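Local coordinates for maternal effect protein oskar (Drosophila melanogaster, PDB 5A4A) that probably binds RNA through its OSK domain, which has an SGNH-hydrolase-like fold, and induces the germline of the fly by way of the germ plasm, at residues A20-F25 against R197-I202. Sequence-based numbering, arbitrary orientation.
Sequences AYLLDF and RVLQVI
Leu-22 meets the C-terminal helix 192-204 by setting its branched end between Leu-199 and Ile-202, one turn apart on the face that the helix turns to the sheet. The leucine reaches them because its CG stands anti to the backbone N (chi1 -166°), which carries both methyls across to the helix. CD1 does most of the touching: it lies 3.8 Å from CD1 of Leu-199, and CD1 of Leu-22 is also 3.9 Å from CG2 of Ile-202. The two leucines run past one another in opposite senses, overlapping at their ends, whereas the isoleucine offers its short CG2 branch at a slant, and CD2 of Leu-22 rests more loosely on the same methyl.

Behind this lies a tight hairpin. Leu-22 opens a type I' turn and is hydrogen-bonded through its backbone N and O to the backbone of Phe-25, so its backbone is pinned where the side chain leaves. Ile-82 of the central strand 80-84 touches both Leu-22 and Ile-202, tying hairpin and helix to the mostly parallel sheet of this SGNH-like fold. Cutting Leu-22 back to an alanine is likely to open a gap facing the helix, leaving CD1 of Leu-199 and CG2 of Ile-202 without their partner on the hairpin. With only aliphatic carbons meeting across the join, attachment rests on burial and shape, without the directional demands of polar bonds.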
loop_
_atom_site.group_PDB
_atom_site.type_symbol
_atom_site.label_atom_id
_atom_site.label_comp_id
_atom_site.label_asym_id
_atom_site.label_seq_id
_atom_site.Cartn_x
_atom_site.Cartn_y
_atom_site.Cartn_z
ATOM N N ALA A 20 8.420 -7.152 5.223
ATOM C CA ALA A 20 8.246 -5.714 5.405
ATOM C C ALA A 20 7.487 -5.416 6.685
ATOM O O ALA A 20 6.331 -5.793 6.817
ATOM C CB ALA A 20 7.515 -5.110 4.211
ATOM N N TYR A 21 8.170 -4.762 7.625
ATOM C CA TYR A 21 7.579 -4.310 8.889
ATOM C C TYR A 21 8.019 -2.876 9.203
ATOM O O TYR A 21 9.132 -2.464 8.864
ATOM C CB TYR A 21 8.056 -5.196 10.038
ATOM C CG TYR A 21 7.234 -6.435 10.319
ATOM C CD1 TYR A 21 7.201 -7.490 9.415
ATOM C CD2 TYR A 21 6.520 -6.563 11.511
ATOM C CE1 TYR A 21 6.473 -8.631 9.679
ATOM C CE2 TYR A 21 5.782 -7.708 11.783
ATOM C CZ TYR A 21 5.765 -8.734 10.852
ATOM O OH TYR A 21 5.044 -9.879 11.096
ATOM N N LEU A 22 7.163 -2.132 9.893
ATOM C CA LEU A 22 7.510 -0.799 10.340
ATOM C C LEU A 22 7.204 -0.766 11.842
ATOM O O LEU A 22 6.049 -0.907 12.240
ATOM C CB LEU A 22 6.666 0.214 9.558
ATOM C CG LEU A 22 6.921 1.725 9.498
ATOM C CD1 LEU A 22 6.203 2.311 8.292
ATOM C CD2 LEU A 22 6.431 2.412 10.718
ATOM N N LEU A 23 8.244 -0.638 12.670
ATOM C CA LEU A 23 8.082 -0.565 14.132
ATOM C C LEU A 23 7.226 -1.695 14.715
ATOM O O LEU A 23 6.334 -1.453 15.541
ATOM C CB LEU A 23 7.499 0.784 14.551
ATOM C CG LEU A 23 8.267 2.031 14.108
ATOM C CD1 LEU A 23 7.562 3.281 14.580
ATOM C CD2 LEU A 23 9.713 1.995 14.618
ATOM N N ASP A 24 7.508 -2.915 14.270
ATOM C CA ASP A 24 6.789 -4.120 14.679
ATOM C C ASP A 24 5.369 -4.245 14.105
ATOM O O ASP A 24 4.673 -5.204 14.414
ATOM C CB ASP A 24 6.794 -4.314 16.208
ATOM C CG ASP A 24 8.199 -4.443 16.781
ATOM O OD1 ASP A 24 9.034 -5.156 16.181
ATOM O OD2 ASP A 24 8.466 -3.828 17.838
ATOM N N PHE A 25 4.952 -3.298 13.263
ATOM C CA PHE A 25 3.706 -3.445 12.509
ATOM C C PHE A 25 3.981 -4.060 11.138
ATOM O O PHE A 25 4.797 -3.535 10.386
ATOM C CB PHE A 25 3.063 -2.084 12.248
ATOM C CG PHE A 25 2.607 -1.355 13.489
ATOM C CD1 PHE A 25 1.360 -1.600 14.046
ATOM C CD2 PHE A 25 3.411 -0.390 14.067
ATOM C CE1 PHE A 25 0.940 -0.911 15.174
ATOM C CE2 PHE A 25 2.995 0.301 15.195
ATOM C CZ PHE A 25 1.762 0.038 15.744
ATOM N N ARG A 197 10.262 11.546 4.169
ATOM C CA ARG A 197 9.070 12.325 4.538
ATOM C C ARG A 197 7.872 11.427 4.853
ATOM O O ARG A 197 7.178 11.649 5.846
ATOM C CB ARG A 197 8.704 13.354 3.462
ATOM C CG ARG A 197 9.626 14.576 3.445
ATOM C CD ARG A 197 9.372 15.465 2.223
ATOM N NE ARG A 197 8.140 16.239 2.324
ATOM C CZ ARG A 197 8.056 17.420 2.927
ATOM N NH1 ARG A 197 9.123 17.951 3.501
ATOM N NH2 ARG A 197 6.902 18.064 2.979
ATOM N N VAL A 198 7.640 10.424 4.009
ATOM C CA VAL A 198 6.502 9.508 4.195
ATOM C C VAL A 198 6.685 8.691 5.467
ATOM O O VAL A 198 5.770 8.581 6.280
ATOM C CB VAL A 198 6.322 8.559 2.999
ATOM C CG1 VAL A 198 5.345 7.424 3.339
ATOM C CG2 VAL A 198 5.856 9.339 1.769
ATOM N N LEU A 199 7.878 8.134 5.634
ATOM C CA LEU A 199 8.187 7.320 6.803
ATOM C C LEU A 199 7.991 8.125 8.090
ATOM O O LEU A 199 7.397 7.642 9.050
ATOM C CB LEU A 199 9.614 6.757 6.709
ATOM C CG LEU A 199 10.059 5.867 7.877
ATOM C CD1 LEU A 199 9.153 4.651 8.016
ATOM C CD2 LEU A 199 11.532 5.436 7.726
ATOM N N GLN A 200 8.464 9.366 8.099
ATOM C CA GLN A 200 8.312 10.204 9.284
ATOM C C GLN A 200 6.868 10.607 9.566
ATOM O O GLN A 200 6.467 10.697 10.723
ATOM C CB GLN A 200 9.235 11.416 9.209
ATOM C CG GLN A 200 10.712 11.007 9.228
ATOM C CD GLN A 200 11.070 10.194 10.468
ATOM O OE1 GLN A 200 10.663 10.532 11.580
ATOM N NE2 GLN A 200 11.828 9.119 10.277
ATOM N N VAL A 201 6.071 10.832 8.529
ATOM C CA VAL A 201 4.653 11.115 8.760
ATOM C C VAL A 201 3.965 9.920 9.423
ATOM O O VAL A 201 3.162 10.087 10.343
ATOM C CB VAL A 201 3.908 11.483 7.454
ATOM C CG1 VAL A 201 2.395 11.492 7.678
ATOM C CG2 VAL A 201 4.367 12.841 6.946
ATOM N N ILE A 202 4.278 8.718 8.949
ATOM C CA ILE A 202 3.673 7.501 9.493
ATOM C C ILE A 202 4.105 7.288 10.939
ATOM O O ILE A 202 3.268 7.058 11.820
ATOM C CB ILE A 202 4.022 6.256 8.644
ATOM C CG1 ILE A 202 3.426 6.388 7.237
ATOM C CG2 ILE A 202 3.519 4.973 9.334
ATOM C CD1 ILE A 202 3.927 5.304 6.238
#